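Local coordinates for protein aldolase (PDB 6VOQ) that binds zinc, belongs to the class II aldolase and adducin family, adopts an alpha/beta fold built round a central mixed sheet, and assembles as a tetramer, at residues A[5-10]-A[34-39]; A[113-118]-A[181-186]. All coordinates share one frame; numbering follows the deposited sequence.

Interaction 1. Residues A[5-10]-A[34-39]; sequences QQLREE and LLPDGN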
loop_
_atom_site.group_PDB
_atom_site.type_symbol
_atom_site.label_atom_id
_atom_site.label_comp_id
_atom_site.label_asym_id
_atom_site.label_seq_id
_atom_site.Cartn_x
_atom_site.Cartn_y
_atom_site.Cartn_z
ATOM N N GLN A 5 31.266 5.266 -8.489
ATOM C CA GLN A 5 30.937 4.417 -7.349
ATOM C C GLN A 5 29.591 4.802 -6.764
ATOM O O GLN A 5 28.649 4.004 -6.739
ATOM C CB GLN A 5 31.999 4.544 -6.256
ATOM C CG GLN A 5 33.358 4.075 -6.607
ATOM C CD GLN A 5 34.316 5.207 -6.937
ATOM O OE1 GLN A 5 34.124 5.929 -7.917
ATOM N NE2 GLN A 5 35.355 5.365 -6.120
ATOM N N GLN A 6 29.498 6.037 -6.271
ATOM C CA GLN A 6 28.297 6.474 -5.580
ATOM C C GLN A 6 27.112 6.556 -6.522
ATOM O O GLN A 6 25.977 6.309 -6.102
ATOM C CB GLN A 6 28.548 7.816 -4.906
ATOM C CG GLN A 6 29.757 7.790 -4.007
ATOM C CD GLN A 6 30.453 9.122 -3.941
ATOM O OE1 GLN A 6 30.539 9.837 -4.932
ATOM N NE2 GLN A 6 30.961 9.460 -2.771
ATOM N N LEU A 7 27.356 6.893 -7.789
ATOM C CA LEU A 7 26.264 6.966 -8.750
ATOM C C LEU A 7 25.692 5.578 -9.026
ATOM O O LEU A 7 24.471 5.389 -9.003
ATOM C CB LEU A 7 26.749 7.638 -10.035
ATOM C CG LEU A 7 27.041 9.146 -9.942
ATOM C CD1 LEU A 7 27.667 9.704 -11.232
ATOM C CD2 LEU A 7 25.790 9.926 -9.579
ATOM N N ARG A 8 26.558 4.589 -9.260
ATOM C CA ARG A 8 26.079 3.218 -9.389
ATOM C C ARG A 8 25.357 2.793 -8.124
ATOM O O ARG A 8 24.293 2.168 -8.180
ATOM C CB ARG A 8 27.247 2.270 -9.684
ATOM C CG ARG A 8 27.787 2.406 -11.084
ATOM C CD ARG A 8 28.905 1.431 -11.360
ATOM N NE ARG A 8 29.454 1.615 -12.704
ATOM C CZ ARG A 8 29.085 0.919 -13.775
ATOM N NH1 ARG A 8 28.171 -0.043 -13.681
ATOM N NH2 ARG A 8 29.643 1.186 -14.946
ATOM N N GLU A 9 25.920 3.142 -6.974
ATOM C CA GLU A 9 25.313 2.845 -5.689
ATOM C C GLU A 9 23.939 3.498 -5.537
ATOM O O GLU A 9 22.966 2.818 -5.174
ATOM C CB GLU A 9 26.279 3.312 -4.595
ATOM C CG GLU A 9 25.964 2.907 -3.170
ATOM C CD GLU A 9 25.443 1.486 -3.013
ATOM O OE1 GLU A 9 24.715 1.264 -2.024
ATOM O OE2 GLU A 9 25.782 0.584 -3.818
ATOM N N GLU A 10 23.852 4.805 -5.813
ATOM C CA GLU A 10 22.591 5.530 -5.729
ATOM C C GLU A 10 21.527 4.909 -6.624
ATOM O O GLU A 10 20.352 4.841 -6.246
ATOM C CB GLU A 10 22.819 6.995 -6.108
ATOM C CG GLU A 10 21.570 7.846 -6.098
ATOM C CD GLU A 10 21.505 8.714 -4.860
ATOM O OE1 GLU A 10 21.197 9.922 -4.985
ATOM O OE2 GLU A 10 21.774 8.176 -3.760
ATOM N N LEU A 34 23.502 10.894 -16.003
ATOM C CA LEU A 34 24.720 11.295 -16.693
ATOM C C LEU A 34 25.937 11.063 -15.810
ATOM O O LEU A 34 25.966 11.485 -14.651
ATOM C CB LEU A 34 24.649 12.768 -17.090
ATOM C CG LEU A 34 24.090 13.033 -18.486
ATOM C CD1 LEU A 34 24.007 14.529 -18.755
ATOM C CD2 LEU A 34 24.944 12.329 -19.534
ATOM N N LEU A 35 26.941 10.410 -16.364
ATOM C CA LEU A 35 28.202 10.215 -15.677
ATOM C C LEU A 35 29.089 11.439 -15.859
ATOM O O LEU A 35 28.823 12.290 -16.716
ATOM C CB LEU A 35 28.892 8.960 -16.205
ATOM C CG LEU A 35 28.173 7.650 -15.853
ATOM C CD1 LEU A 35 28.748 6.473 -16.632
ATOM C CD2 LEU A 35 28.220 7.381 -14.350
ATOM N N PRO A 36 30.135 11.572 -15.039
ATOM C CA PRO A 36 31.056 12.709 -15.209
ATOM C C PRO A 36 31.638 12.841 -16.606
ATOM O O PRO A 36 31.862 13.969 -17.060
ATOM C CB PRO A 36 32.144 12.422 -14.167
ATOM C CG PRO A 36 31.416 11.702 -13.080
ATOM C CD PRO A 36 30.368 10.857 -13.770
ATOM N N ASP A 37 31.885 11.733 -17.305
ATOM C CA ASP A 37 32.484 11.774 -18.636
ATOM C C ASP A 37 31.464 12.028 -19.740
ATOM O O ASP A 37 31.803 11.905 -20.924
ATOM C CB ASP A 37 33.228 10.465 -18.919
ATOM C CG ASP A 37 32.346 9.236 -18.746
ATOM O OD1 ASP A 37 31.113 9.392 -18.627
ATOM O OD2 ASP A 37 32.889 8.109 -18.736
ATOM N N GLY A 38 30.226 12.360 -19.384
ATOM C CA GLY A 38 29.198 12.593 -20.366
ATOM C C GLY A 38 28.479 11.359 -20.852
ATOM O O GLY A 38 27.509 11.487 -21.604
ATOM N N ASN A 39 28.915 10.170 -20.459
ATOM C CA ASN A 39 28.190 8.965 -20.824
ATOM C C ASN A 39 27.013 8.739 -19.877
ATOM O O ASN A 39 26.859 9.400 -18.845
ATOM C CB ASN A 39 29.119 7.757 -20.814
ATOM C CG ASN A 39 30.140 7.809 -21.931
ATOM O OD1 ASN A 39 29.826 8.183 -23.059
ATOM N ND2 ASN A 39 31.380 7.463 -21.614
#

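Interaction 2. Residues A[113-118]-A[181-186]; sequences NCIRPF and EETARL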
loop_
_atom_site.group_PDB
_atom_site.type_symbol
_atom_site.label_atom_id
_atom_site.label_comp_id
_atom_site.label_asym_id
_atom_site.label_seq_id
_atom_site.Cartn_x
_atom_site.Cartn_y
_atom_site.Cartn_z
ATOM N N ASN A 113 -0.434 20.205 -21.054
ATOM C CA ASN A 113 -0.417 20.385 -19.604
ATOM C C ASN A 113 -1.530 19.498 -19.043
ATOM O O ASN A 113 -2.668 19.940 -18.886
ATOM C CB ASN A 113 -0.607 21.845 -19.234
ATOM C CG ASN A 113 -0.661 22.067 -17.737
ATOM O OD1 ASN A 113 -0.141 21.260 -16.955
ATOM N ND2 ASN A 113 -1.291 23.170 -17.328
ATOM N N CYS A 114 -1.186 18.250 -18.748
ATOM C CA CYS A 114 -2.194 17.263 -18.395
ATOM C C CYS A 114 -2.557 17.273 -16.921
ATOM O O CYS A 114 -3.509 16.592 -16.531
ATOM C CB CYS A 114 -1.712 15.866 -18.773
ATOM S SG CYS A 114 -0.324 15.334 -17.797
ATOM N N ILE A 115 -1.825 18.001 -16.090
ATOM C CA ILE A 115 -2.120 18.075 -14.667
ATOM C C ILE A 115 -2.583 19.492 -14.349
ATOM O O ILE A 115 -1.790 20.437 -14.356
ATOM C CB ILE A 115 -0.916 17.667 -13.815
ATOM C CG1 ILE A 115 -0.393 16.312 -14.290
ATOM C CG2 ILE A 115 -1.332 17.567 -12.369
ATOM C CD1 ILE A 115 0.596 15.692 -13.381
ATOM N N ARG A 116 -3.864 19.638 -14.074
ATOM C CA ARG A 116 -4.439 20.896 -13.630
ATOM C C ARG A 116 -4.155 21.096 -12.145
ATOM O O ARG A 116 -4.698 20.366 -11.308
ATOM C CB ARG A 116 -5.939 20.897 -13.895
ATOM C CG ARG A 116 -6.624 22.225 -13.688
ATOM C CD ARG A 116 -8.043 22.065 -14.164
ATOM N NE ARG A 116 -8.945 23.114 -13.719
ATOM C CZ ARG A 116 -10.264 22.968 -13.683
ATOM N NH1 ARG A 116 -10.810 21.804 -14.040
ATOM N NH2 ARG A 116 -11.028 23.974 -13.281
ATOM N N PRO A 117 -3.346 22.090 -11.777
ATOM C CA PRO A 117 -2.772 22.115 -10.423
ATOM C C PRO A 117 -3.778 22.508 -9.342
ATOM O O PRO A 117 -4.472 23.526 -9.442
ATOM C CB PRO A 117 -1.634 23.140 -10.543
ATOM C CG PRO A 117 -2.029 24.017 -11.669
ATOM C CD PRO A 117 -2.787 23.147 -12.639
ATOM N N PHE A 118 -3.842 21.674 -8.297
ATOM C CA PHE A 118 -4.533 21.970 -7.047
ATOM C C PHE A 118 -3.599 21.900 -5.849
ATOM O O PHE A 118 -4.067 22.010 -4.716
ATOM C CB PHE A 118 -5.702 20.997 -6.820
ATOM C CG PHE A 118 -5.345 19.562 -7.072
ATOM C CD1 PHE A 118 -4.693 18.811 -6.100
ATOM C CD2 PHE A 118 -5.642 18.966 -8.290
ATOM C CE1 PHE A 118 -4.348 17.485 -6.334
ATOM C CE2 PHE A 118 -5.306 17.640 -8.530
ATOM C CZ PHE A 118 -4.652 16.898 -7.553
ATOM N N GLU A 181 3.568 11.429 -9.108
ATOM C CA GLU A 181 2.686 10.287 -8.904
ATOM C C GLU A 181 1.665 10.583 -7.817
ATOM O O GLU A 181 0.478 10.275 -7.966
ATOM C CB GLU A 181 3.512 9.047 -8.565
ATOM C CG GLU A 181 2.703 7.865 -8.057
ATOM C CD GLU A 181 1.849 7.189 -9.129
ATOM O OE1 GLU A 181 1.971 7.510 -10.333
ATOM O OE2 GLU A 181 1.047 6.314 -8.755
ATOM N N GLU A 182 2.111 11.219 -6.734
ATOM C CA GLU A 182 1.214 11.625 -5.661
ATOM C C GLU A 182 0.156 12.603 -6.158
ATOM O O GLU A 182 -1.001 12.552 -5.728
ATOM C CB GLU A 182 2.035 12.239 -4.532
ATOM C CG GLU A 182 1.223 12.756 -3.393
ATOM C CD GLU A 182 0.468 11.658 -2.678
ATOM O OE1 GLU A 182 -0.577 11.976 -2.079
ATOM O OE2 GLU A 182 0.914 10.487 -2.720
ATOM N N THR A 183 0.532 13.500 -7.067
ATOM C CA THR A 183 -0.441 14.430 -7.625
ATOM C C THR A 183 -1.427 13.716 -8.546
ATOM O O THR A 183 -2.633 13.979 -8.495
ATOM C CB THR A 183 0.278 15.563 -8.356
ATOM O OG1 THR A 183 0.993 16.353 -7.398
ATOM C CG2 THR A 183 -0.722 16.455 -9.073
ATOM N N ALA A 184 -0.938 12.799 -9.381
ATOM C CA ALA A 184 -1.836 11.987 -10.190
ATOM C C ALA A 184 -2.758 11.158 -9.310
ATOM O O ALA A 184 -3.957 11.052 -9.576
ATOM C CB ALA A 184 -1.027 11.087 -11.126
ATOM N N ARG A 185 -2.221 10.597 -8.231
ATOM C CA ARG A 185 -3.054 9.826 -7.321
ATOM C C ARG A 185 -4.147 10.698 -6.706
ATOM O O ARG A 185 -5.287 10.252 -6.524
ATOM C CB ARG A 185 -2.172 9.192 -6.244
ATOM C CG ARG A 185 -2.928 8.286 -5.291
ATOM C CD ARG A 185 -2.034 7.817 -4.186
ATOM N NE ARG A 185 -2.737 6.978 -3.233
ATOM C CZ ARG A 185 -2.298 6.755 -1.999
ATOM N NH1 ARG A 185 -1.174 7.318 -1.592
ATOM N NH2 ARG A 185 -2.981 5.980 -1.174
ATOM N N LEU A 186 -3.819 11.947 -6.387
ATOM C CA LEU A 186 -4.816 12.836 -5.816
ATOM C C LEU A 186 -5.949 13.091 -6.793
ATOM O O LEU A 186 -7.105 13.217 -6.375
ATOM C CB LEU A 186 -4.170 14.153 -5.405
ATOM C CG LEU A 186 -3.387 14.068 -4.112
ATOM C CD1 LEU A 186 -2.442 15.252 -4.015
ATOM C CD2 LEU A 186 -4.363 14.035 -2.957
#

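Interaction 1. Residues A[5-10]-A[34-39]
Leu-7, on the first helix of the chain, meets the loop between strands 30-34 and 40-42 through a single methyl. Its CD1 lies 3.9 Å from CD2 of Leu-35 and equally close to CD of Pro-36, so one carbon rests on two neighbouring residues of the loop. The two approaches differ in direction. Leu-7 and Leu-35 run past each other in opposite senses, methyl alongside methyl, whereas Leu-7 and Pro-36 reach toward one another tip to tip. The same CD1 also comes within 4.2 Å of the carbonyl oxygen Leu-34 O, a loose van der Waals approach at the end of the strand. In Leu-7 the branch carbon CG lies opposite the carbonyl carbon (chi1 -70°), and the extended second torsion of 174° carries CD1 out to the loop.

Behind this first shell, the shape of the loop presents Leu-35 and Pro-36 to the helix. Residues 35-38 form a type I beta turn closed by a bond from Gly-38 N to Leu-35 O (3.0 Å). Asp-37 adds an Asx turn: its OD1 accepts from Asn-39 N at 3.0 Å, from above the carboxylate plane. A further backbone bond, from Leu-35 N to Asn-39 O, closes the base of the loop that connects the two strands of this beta hairpin. Leu-35 also packs on Leu-41 and Val-59 of the adjoining strands, while Met-2 touches Leu-7. Close by, Arg-8 is held by Glu-4 and by the carbonyl oxygens of Ala-54 and Leu-57, joining the helix to the loop preceding strand 58-60.

The chemistry across the contact is therefore dispersion between aliphatic groups, while the directional bonds lie within the hairpin and set its shape.

Interaction 2. Residues A[113-118]-A[181-186]
A face of the long helix 170-190, in the family's alpha/beta domain, is covered here by the loop that joins helices 98-104 and 121-125. Phe-118 and Ile-115 come from the loop, Thr-183 and Leu-186 from the helix, and all four are buried. Leu-186 lies at the rim of the Phe-118 ring: its CB is 3.5 Å from CE1, and its CD1 is 3.7 Å from the same CE1, in the ring plane. The phenyl thus offers its edge to the helix. At that edge, CZ of Phe-118 also lies 3.7 Å from the backbone oxygen Thr-183 O. Phe-118 holds CG between its own backbone N and carbonyl carbon (chi1 46°), which swings the ring across to the helix.

One turn earlier on the helix, methyl meets methyl: Ile-115 CG2 and Thr-183 CG2 are 3.5 Å apart, their side chains meeting at a slant. In Thr-183 the methyl stands opposite the backbone N, while the hydroxyl bonds to Glu-179 O within the helix; the residue's polar end is thereby engaged, and its methyl serves the loop.

Leu-180 of the same helix also touches Ile-115, and Ile-187 and Leu-190 continue the patch round Phe-118. A second subunit packs against it as well: Cys-105 of that subunit touches Phe-118, His-98 of that subunit touches Leu-186, and its Asn-160 bonds to Phe-118 O. Hydrophobic contact thus joins loop to helix, with a hydrogen bond from Asn-160 of the second subunit at its border.

Interactions 1 and 2 lie on opposite sides of the chain's centre, with nearest atoms about 18 Å apart and no element in common. Each sets a helix against a loop by apolar contact, yet the surroundings differ. Interaction 1 is a partly buried, peripheral contact between the N-terminal helix and a beta hairpin of the sheet; its side-chain contacts are aliphatic, and it touches no other subunit. Interaction 2 is fully buried, encloses about 1.7 times the surface (204 against 117 Å²), adds an aromatic edge, and adjoins a subunit interface. Similar chemistry thus serves one chain's outer margin in the first case and a region shared with the assembly in the second.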